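Local coordinates for microtubule-associated protein 1 light chain 3 (Plasmodium falciparum, PDB 4EOY), which is the ubiquitin-like autophagy protein Atg8 of the malaria parasite and binds a peptide of its partner Atg3, at residues 36-41 / 119-124; 70-75 / 86-91. The protein carries 3 engineered substitutions. One frame throughout, in Å; residues are numbered along the deposited sequence.

Interaction 1 of 2, residues 36-41 / 119-124; sequences IERANR and MEYSSE. Engineered in segment 36-41: Ile36 (natural residue Cys). Engineered in segment 119-124: Ser123 (natural residue Cys).
Instead of lying beside its own strand, the ring of Tyr121 is swung across onto the neighbouring one and tucks under the backbone of Arg38. The CA of Arg38 stands over one face, 3.9 Å from the centroid of the Tyr121 ring, a CH-pi contact. What carries the ring there is a chi1 of 59°, which sets CG between the backbone N and the carbonyl carbon. CG1 of Ile36, an engineered residue replacing the natural Cys, meets the ring's edge in its plane, with CG1 3.4 Å from Tyr121 CD2. CB and CG of Arg38 continue over the same face and past the CE1 rim, Arg38 CG lying 3.6 Å from Tyr121 CE1. A tyrosine suits this place because its flat body fills an apolar layer while its hydroxyl reaches Pro45 O; Arg38 sends NE to Leu44 O.

The backbones pair as parallel strands: Tyr121 N donates to Glu37 O at 2.9 Å, flanked by bonds from Glu37 N to Met119 O and from Ala39 N to Tyr121 O. Beyond the pairing, both ends of the Asn40 amide hold the engineered Ser123: ND2 gives an almost straight, in-plane bond of 2.8 Å to Ser123 OG, while OD1 receives Ser123 N from above the carbonyl plane. Ser122 OG accepts Glu124 N in an ST turn.

On the face opposite Tyr121, Glu37 salt-bridges Lys50, its side chain about 3 Å from a bound calcium ion. The two strands are the central pair of the ubiquitin-like sheet, with helix 60-72 packing Leu67 and Ile71 against Ile36, and strand 89-92 bordering 117-122.

Interaction 2 of 2, residues 70-75 / 86-91; sequences HINQSA and RTIYLF. With ACT (acetate ion), chain H.
The chi1 of Ile88 (-58°) sets CG1 anti to the carbonyl carbon and, with chi2 also near anti, carries its CD1 methyl out to the helix, while the chi1 of Ile71 (-66°) leaves CG2 anti to the backbone N, where it meets that methyl. Ile71 CG2 and Ile88 CD1 are only 3.5 Å apart, tight for two carbons. The branched chains cross at a slant, and Ile71 CD1 reaches Leu90 CD2 at 4.2 Å. Isoleucine and leucine suit an interface between helix and sheet because their methyls fill it without needing polar partners; Tyr121 touches all three.

Asn72 closes the end of the apolar patch. Its ND2 lies 3.5 Å from Ile88 CD1 and donates a weak 3.4 Å bond to Arg86 O. Asn72 and Arg86 run past each other in opposite directions, their amide and guanidinium planes 31° apart. Arg86 CB is 3.5 Å from Asn72 OD1, and the extended chain carries NH2 to within 3.5 Å of Asn72 O, at the guanidinium edge near its plane.

An oxygen of an acetate ion, probably from the crystallisation liquor, accepts a hydrogen bond from Leu90 N of this edge strand.

The contact thus rests chiefly on hydrophobic packing of helix 60-72 against the sheet, while the polar pair probably adds only modest attraction between the arginine's charge and the oxygens of Asn72.

From the N terminus, helices 8-11 and 14-27 lead to strand 31-38, which ends in segment 36-41; its partner 119-124 arrives only near the C terminus, so interaction 1 closes a loop of 77 intervening residues. Within that loop the chain forms strand 51-55 and helix 60-72, then the hairpin of 73-75 and 81-83, before segment 86-91 returns to the helix end. Interaction 2, with 10 intervening residues, therefore lies wholly within the loop of interaction 1. They meet where strands 89-92 and 117-122 run side by side, with Glu120 O probably bonded to Phe91 N and Ser122 O to Tyr89 N. Together they join the sheet's centre to its edge strand and to the helix.

Interaction 1 of 2, residues 36-41 / 119-124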
loop_
_atom_site.group_PDB
_atom_site.type_symbol
_atom_site.label_atom_id
_atom_site.label_comp_id
_atom_site.label_asym_id
_atom_site.label_seq_id
_atom_site.Cartn_x
_atom_site.Cartn_y
_atom_site.Cartn_z
ATOM N N ILE A 36 0.753 -0.721 -2.957
ATOM C CA ILE A 36 1.201 -1.957 -2.300
ATOM C C ILE A 36 1.710 -2.983 -3.314
ATOM O O ILE A 36 1.068 -3.234 -4.345
ATOM C CB ILE A 36 0.081 -2.616 -1.484
ATOM C CG1 ILE A 36 0.559 -3.949 -0.901
ATOM C CG2 ILE A 36 -1.105 -2.910 -2.362
ATOM C CD1 ILE A 36 -0.276 -4.423 0.253
ATOM N N GLU A 37 2.843 -3.600 -3.016
ATOM C CA GLU A 37 3.461 -4.543 -3.952
ATOM C C GLU A 37 3.877 -5.837 -3.272
ATOM O O GLU A 37 4.359 -5.836 -2.138
ATOM C CB GLU A 37 4.676 -3.888 -4.595
ATOM C CG GLU A 37 4.717 -4.026 -6.106
ATOM C CD GLU A 37 3.831 -3.023 -6.823
ATOM O OE1 GLU A 37 4.020 -1.798 -6.622
ATOM O OE2 GLU A 37 2.959 -3.466 -7.602
ATOM N N ARG A 38 3.667 -6.942 -3.974
ATOM C CA ARG A 38 4.037 -8.269 -3.519
ATOM C C ARG A 38 5.522 -8.480 -3.737
ATOM O O ARG A 38 6.014 -8.273 -4.850
ATOM C CB ARG A 38 3.271 -9.306 -4.341
ATOM C CG ARG A 38 3.378 -10.734 -3.841
ATOM C CD ARG A 38 2.347 -11.580 -4.567
ATOM N NE ARG A 38 2.422 -13.006 -4.245
ATOM C CZ ARG A 38 3.018 -13.932 -4.987
ATOM N NH1 ARG A 38 3.639 -13.627 -6.128
ATOM N NH2 ARG A 38 2.976 -15.190 -4.592
ATOM N N ALA A 39 6.222 -8.923 -2.692
ATOM C CA ALA A 39 7.686 -8.876 -2.669
ATOM C C ALA A 39 8.367 -10.240 -2.723
ATOM O O ALA A 39 9.595 -10.312 -2.852
ATOM C CB ALA A 39 8.153 -8.130 -1.438
ATOM N N ASN A 40 7.593 -11.314 -2.581
ATOM C CA ASN A 40 8.124 -12.664 -2.791
ATOM C C ASN A 40 7.087 -13.604 -3.401
ATOM O O ASN A 40 5.921 -13.240 -3.574
ATOM C CB ASN A 40 8.735 -13.242 -1.504
ATOM C CG ASN A 40 7.705 -13.787 -0.537
ATOM O OD1 ASN A 40 6.613 -13.241 -0.368
ATOM N ND2 ASN A 40 8.078 -14.850 0.154
ATOM N N ARG A 41 7.554 -14.793 -3.752
ATOM C CA ARG A 41 6.736 -15.826 -4.348
ATOM C C ARG A 41 6.308 -16.840 -3.292
ATOM O O ARG A 41 7.124 -17.600 -2.796
ATOM C CB ARG A 41 7.536 -16.516 -5.450
ATOM C CG ARG A 41 8.103 -15.522 -6.460
ATOM C CD ARG A 41 8.546 -16.206 -7.736
ATOM N NE ARG A 41 9.035 -15.255 -8.730
ATOM C CZ ARG A 41 8.254 -14.501 -9.491
ATOM N NH1 ARG A 41 6.925 -14.556 -9.373
ATOM N NH2 ARG A 41 8.804 -13.671 -10.370
ATOM N N MET A 119 5.051 0.324 -0.662
ATOM C CA MET A 119 5.111 -0.623 0.446
ATOM C C MET A 119 4.974 -2.044 -0.084
ATOM O O MET A 119 4.302 -2.287 -1.099
ATOM C CB MET A 119 4.010 -0.319 1.458
ATOM C CG MET A 119 4.218 1.008 2.179
ATOM S SD MET A 119 3.002 1.180 3.482
ATOM C CE MET A 119 3.567 -0.028 4.689
ATOM N N GLU A 120 5.626 -2.990 0.571
ATOM C CA GLU A 120 5.680 -4.348 0.033
ATOM C C GLU A 120 5.302 -5.361 1.062
ATOM O O GLU A 120 5.525 -5.150 2.244
ATOM C CB GLU A 120 7.092 -4.650 -0.481
ATOM C CG GLU A 120 7.513 -3.782 -1.658
ATOM C CD GLU A 120 8.903 -4.093 -2.146
ATOM O OE1 GLU A 120 9.810 -4.166 -1.293
ATOM O OE2 GLU A 120 9.092 -4.254 -3.378
ATOM N N TYR A 121 4.709 -6.464 0.621
ATOM C CA TYR A 121 4.377 -7.541 1.529
ATOM C C TYR A 121 5.090 -8.805 1.099
ATOM O O TYR A 121 5.325 -9.043 -0.095
ATOM C CB TYR A 121 2.867 -7.772 1.660
ATOM C CG TYR A 121 2.092 -8.123 0.393
ATOM C CD1 TYR A 121 1.913 -9.435 -0.006
ATOM C CD2 TYR A 121 1.465 -7.139 -0.348
ATOM C CE1 TYR A 121 1.172 -9.754 -1.125
ATOM C CE2 TYR A 121 0.728 -7.448 -1.481
ATOM C CZ TYR A 121 0.596 -8.759 -1.871
ATOM O OH TYR A 121 -0.150 -9.039 -2.997
ATOM N N SER A 122 5.456 -9.580 2.114
ATOM C CA SER A 122 6.139 -10.821 1.952
ATOM C C SER A 122 5.599 -11.839 2.945
ATOM O O SER A 122 5.063 -11.471 3.981
ATOM C CB SER A 122 7.622 -10.625 2.195
ATOM O OG SER A 122 8.300 -11.840 1.947
ATOM N N SER A 123 5.742 -13.114 2.612
ATOM C CA SER A 123 5.442 -14.198 3.567
ATOM C C SER A 123 6.600 -14.427 4.556
ATOM O O SER A 123 6.422 -15.107 5.568
ATOM C CB SER A 123 5.147 -15.498 2.822
ATOM O OG SER A 123 6.254 -15.889 2.017
ATOM N N GLU A 124 7.770 -13.854 4.261
ATOM C CA GLU A 124 8.963 -13.987 5.109
ATOM C C GLU A 124 9.357 -12.640 5.694
ATOM O O GLU A 124 9.106 -11.579 5.104
ATOM C CB GLU A 124 10.139 -14.547 4.299
ATOM C CG GLU A 124 9.893 -15.926 3.688
ATOM C CD GLU A 124 11.095 -16.482 2.926
ATOM O OE1 GLU A 124 12.184 -15.866 2.981
ATOM O OE2 GLU A 124 10.963 -17.541 2.262
HETATM O O HOH W 1 8.393 -6.270 -5.282
#

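Interaction 2 of 2, residues 70-75 / 86-91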
loop_
_atom_site.group_PDB
_atom_site.type_symbol
_atom_site.label_atom_id
_atom_site.label_comp_id
_atom_site.label_asym_id
_atom_site.label_seq_id
_atom_site.Cartn_x
_atom_site.Cartn_y
_atom_site.Cartn_z
ATOM N N HIS A 70 -7.018 -6.741 3.951
ATOM C CA HIS A 70 -7.174 -6.595 2.497
ATOM C C HIS A 70 -6.460 -7.703 1.755
ATOM O O HIS A 70 -7.055 -8.381 0.893
ATOM C CB HIS A 70 -6.708 -5.214 2.056
ATOM C CG HIS A 70 -6.863 -4.945 0.577
ATOM N ND1 HIS A 70 -8.064 -4.736 -0.007
ATOM C CD2 HIS A 70 -5.908 -4.837 -0.437
ATOM C CE1 HIS A 70 -7.896 -4.526 -1.330
ATOM N NE2 HIS A 70 -6.574 -4.584 -1.596
ATOM N N ILE A 71 -5.191 -7.933 2.095
ATOM C CA ILE A 71 -4.396 -8.939 1.377
ATOM C C ILE A 71 -5.005 -10.341 1.515
ATOM O O ILE A 71 -4.910 -11.168 0.597
ATOM C CB ILE A 71 -2.938 -8.965 1.856
ATOM C CG1 ILE A 71 -2.243 -7.647 1.494
ATOM C CG2 ILE A 71 -2.187 -10.145 1.233
ATOM C CD1 ILE A 71 -1.024 -7.319 2.351
ATOM N N ASN A 72 -5.643 -10.593 2.656
ATOM C CA ASN A 72 -6.225 -11.897 2.940
ATOM C C ASN A 72 -7.700 -12.070 2.555
ATOM O O ASN A 72 -8.254 -13.129 2.774
ATOM C CB ASN A 72 -6.017 -12.232 4.417
ATOM C CG ASN A 72 -4.577 -12.548 4.731
ATOM O OD1 ASN A 72 -3.889 -13.192 3.945
ATOM N ND2 ASN A 72 -4.107 -12.089 5.875
ATOM N N GLN A 73 -8.309 -11.035 1.982
ATOM C CA GLN A 73 -9.717 -11.060 1.579
ATOM C C GLN A 73 -9.833 -11.118 0.075
ATOM O O GLN A 73 -9.039 -10.493 -0.632
ATOM C CB GLN A 73 -10.455 -9.806 2.070
ATOM C CG GLN A 73 -10.840 -9.875 3.534
ATOM C CD GLN A 73 -11.375 -8.561 4.065
ATOM O OE1 GLN A 73 -11.810 -7.698 3.298
ATOM N NE2 GLN A 73 -11.334 -8.398 5.389
ATOM N N SER A 74 -10.821 -11.867 -0.411
ATOM C CA SER A 74 -11.180 -11.842 -1.828
ATOM C C SER A 74 -12.688 -11.820 -1.970
ATOM O O SER A 74 -13.412 -12.217 -1.057
ATOM C CB SER A 74 -10.578 -13.037 -2.582
ATOM O OG SER A 74 -11.093 -14.281 -2.145
ATOM N N ALA A 75 -13.147 -11.348 -3.125
ATOM C CA ALA A 75 -14.572 -11.241 -3.419
ATOM C C ALA A 75 -15.258 -12.612 -3.471
ATOM O O ALA A 75 -14.768 -13.551 -4.100
ATOM C CB ALA A 75 -14.780 -10.480 -4.725
ATOM N N ARG A 86 -3.618 -15.777 6.912
ATOM C CA ARG A 86 -2.235 -16.071 6.528
ATOM C C ARG A 86 -1.333 -15.066 7.237
ATOM O O ARG A 86 -1.747 -13.926 7.497
ATOM C CB ARG A 86 -2.047 -15.904 5.030
ATOM C CG ARG A 86 -2.886 -16.818 4.156
ATOM C CD ARG A 86 -2.684 -16.334 2.754
ATOM N NE ARG A 86 -3.668 -16.512 1.760
ATOM C CZ ARG A 86 -4.906 -16.233 1.416
ATOM N NH1 ARG A 86 -5.278 -17.137 0.544
ATOM N NH2 ARG A 86 -5.613 -15.122 1.531
ATOM N N THR A 87 -0.110 -15.495 7.556
ATOM C CA THR A 87 0.895 -14.607 8.144
ATOM C C THR A 87 1.499 -13.723 7.045
ATOM O O THR A 87 1.927 -14.221 6.005
ATOM C CB THR A 87 2.001 -15.395 8.909
ATOM O OG1 THR A 87 3.039 -14.498 9.322
ATOM C CG2 THR A 87 2.637 -16.462 8.050
ATOM N N ILE A 88 1.497 -12.408 7.280
ATOM C CA ILE A 88 2.063 -11.429 6.350
ATOM C C ILE A 88 3.099 -10.558 7.057
ATOM O O ILE A 88 2.924 -10.190 8.209
ATOM C CB ILE A 88 0.975 -10.508 5.767
ATOM C CG1 ILE A 88 -0.100 -11.338 5.055
ATOM C CG2 ILE A 88 1.582 -9.491 4.808
ATOM C CD1 ILE A 88 -1.287 -10.516 4.581
ATOM N N TYR A 89 4.185 -10.248 6.359
ATOM C CA TYR A 89 5.146 -9.263 6.829
ATOM C C TYR A 89 5.172 -8.091 5.871
ATOM O O TYR A 89 5.268 -8.286 4.650
ATOM C CB TYR A 89 6.534 -9.879 6.903
ATOM C CG TYR A 89 6.634 -11.007 7.895
ATOM C CD1 TYR A 89 6.912 -10.769 9.227
ATOM C CD2 TYR A 89 6.446 -12.328 7.488
ATOM C CE1 TYR A 89 7.017 -11.815 10.132
ATOM C CE2 TYR A 89 6.541 -13.374 8.379
ATOM C CZ TYR A 89 6.829 -13.119 9.695
ATOM O OH TYR A 89 6.930 -14.169 10.578
ATOM N N LEU A 90 5.075 -6.883 6.424
ATOM C CA LEU A 90 5.023 -5.650 5.631
ATOM C C LEU A 90 6.333 -4.848 5.681
ATOM O O LEU A 90 7.013 -4.787 6.721
ATOM C CB LEU A 90 3.878 -4.773 6.118
ATOM C CG LEU A 90 2.477 -5.380 5.943
ATOM C CD1 LEU A 90 1.426 -4.490 6.602
ATOM C CD2 LEU A 90 2.161 -5.595 4.466
ATOM N N PHE A 91 6.660 -4.212 4.561
ATOM C CA PHE A 91 7.918 -3.494 4.425
ATOM C C PHE A 91 7.784 -2.153 3.734
ATOM O O PHE A 91 7.080 -2.029 2.738
ATOM C CB PHE A 91 8.912 -4.349 3.645
ATOM C CG PHE A 91 9.223 -5.655 4.310
ATOM C CD1 PHE A 91 8.390 -6.750 4.140
ATOM C CD2 PHE A 91 10.344 -5.783 5.125
ATOM C CE1 PHE A 91 8.665 -7.951 4.759
ATOM C CE2 PHE A 91 10.628 -6.984 5.749
ATOM C CZ PHE A 91 9.792 -8.066 5.572
HETATM C C ACT H . 4.714 -6.477 10.490
HETATM O O ACT H . 4.909 -5.841 9.431
HETATM O OXT ACT H . 5.445 -7.439 10.826
HETATM C CH3 ACT H . 3.582 -6.067 11.387
#